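Local coordinates for protein putative dehydrogenase (Amycolatopsis orientalis, PDB 5A9T) that probably reduces imines to chiral amines with NADPH as hydride donor, as an imine reductase of the HIBADH-related family, at residues Ser138-Ala141 against Glu142-Glu145. Numbering follows the deposited sequence.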
loop_
_atom_site.group_PDB
_atom_site.type_symbol
_atom_site.label_atom_id
_atom_site.label_comp_id
_atom_site.label_asym_id
_atom_site.label_seq_id
_atom_site.Cartn_x
_atom_site.Cartn_y
_atom_site.Cartn_z
ATOM N N SER A 138 -1.820 16.952 17.973
ATOM C CA SER A 138 -2.135 16.335 19.244
ATOM C C SER A 138 -1.726 17.258 20.396
ATOM O O SER A 138 -0.696 17.908 20.362
ATOM C CB SER A 138 -1.526 14.862 19.303
ATOM O OG SER A 138 -0.186 14.880 19.220
ATOM N N GLY A 139 -2.552 17.205 21.435
ATOM C CA GLY A 139 -2.344 18.106 22.610
ATOM C C GLY A 139 -3.633 18.787 22.883
ATOM O O GLY A 139 -4.703 18.384 22.571
ATOM N N SER A 140 -3.460 20.004 23.412
ATOM C CA SER A 140 -4.659 20.729 23.840
ATOM C C SER A 140 -5.795 20.932 22.824
ATOM O O SER A 140 -5.598 21.507 21.792
ATOM C CB SER A 140 -4.178 22.063 24.344
ATOM O OG SER A 140 -5.295 22.921 24.605
ATOM N N ALA A 141 -6.961 20.423 23.166
ATOM C CA ALA A 141 -8.132 20.625 22.393
ATOM C C ALA A 141 -8.546 22.121 22.314
ATOM O O ALA A 141 -9.037 22.584 21.310
ATOM C CB ALA A 141 -9.300 19.803 22.856
ATOM N N GLU A 142 -8.308 22.821 23.409
ATOM C CA GLU A 142 -8.628 24.271 23.452
ATOM C C GLU A 142 -7.772 25.070 22.543
ATOM O O GLU A 142 -8.242 25.949 21.822
ATOM C CB GLU A 142 -8.463 24.803 24.905
ATOM C CG GLU A 142 -9.443 24.249 25.931
ATOM C CD GLU A 142 -9.304 22.748 26.190
ATOM O OE1 GLU A 142 -8.156 22.184 26.309
ATOM O OE2 GLU A 142 -10.376 22.154 26.133
ATOM N N VAL A 143 -6.475 24.741 22.525
ATOM C CA VAL A 143 -5.560 25.396 21.621
ATOM C C VAL A 143 -5.915 25.140 20.158
ATOM O O VAL A 143 -5.918 25.969 19.317
ATOM C CB VAL A 143 -4.004 25.107 21.820
ATOM C CG1 VAL A 143 -3.127 25.583 20.711
ATOM C CG2 VAL A 143 -3.528 25.587 23.215
ATOM N N PHE A 144 -6.181 23.854 19.884
ATOM C CA PHE A 144 -6.612 23.517 18.593
ATOM C C PHE A 144 -7.873 24.316 18.141
ATOM O O PHE A 144 -7.888 24.832 17.050
ATOM C CB PHE A 144 -6.863 21.950 18.433
ATOM C CG PHE A 144 -7.222 21.502 17.061
ATOM C CD1 PHE A 144 -6.249 21.248 16.150
ATOM C CD2 PHE A 144 -8.531 21.314 16.709
ATOM C CE1 PHE A 144 -6.531 20.806 14.883
ATOM C CE2 PHE A 144 -8.857 20.982 15.419
ATOM C CZ PHE A 144 -7.858 20.707 14.501
ATOM N N GLU A 145 -8.883 24.317 19.014
ATOM C CA GLU A 145 -10.070 25.108 18.674
ATOM C C GLU A 145 -9.784 26.594 18.451
ATOM O O GLU A 145 -10.307 27.199 17.526
ATOM C CB GLU A 145 -11.182 24.925 19.725
ATOM C CG GLU A 145 -11.813 23.532 19.653
ATOM C CD GLU A 145 -12.369 23.192 18.232
ATOM O OE1 GLU A 145 -13.160 24.019 17.690
ATOM O OE2 GLU A 145 -11.981 22.143 17.616
HETATM O O HOH W 1 -7.750 19.404 25.791
#
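Ser140 and Ala141 open the helix 141-152 with its first two regular backbone bonds, Phe144 N to Ser140 O (3.1 Å) and Glu145 N to Ala141 O (2.9 Å), both nearly straight. Ser140 is the N-cap. With OG anti to the backbone N (chi1 172°), the hydroxyl reaches forward into the first turn and accepts from Val143 N at 3.0 Å, the N-H pointing almost directly at it (168°). The same OG donates weakly to Glu142 OE1, 3.4 Å away. Glu142 reaches that place because its chain bends at chi2 (65°), curling the carboxylate back over the helix start, where a water donates to OE1 and accepts from Ala141 N, each at 2.9 Å. The negative group thus sits by the helix's N-terminal N-H groups, which probably favours its charged form. Val143 CG2 lies against Ser140 OG and CB. With an alanine at the Ser140 position, the N-H of Val143 would probably lose its cap and the Glu142 carboxylate its weak hydroxyl partner. The turn links strand 134-139 to its helix in a beta-alpha-beta unit of the Rossmann-type domain: Phe144 packs on Leu117, Pro157 and His159, Val143 also meets Leu117, and Gly139 pairs with Gly161 of strand 156-161.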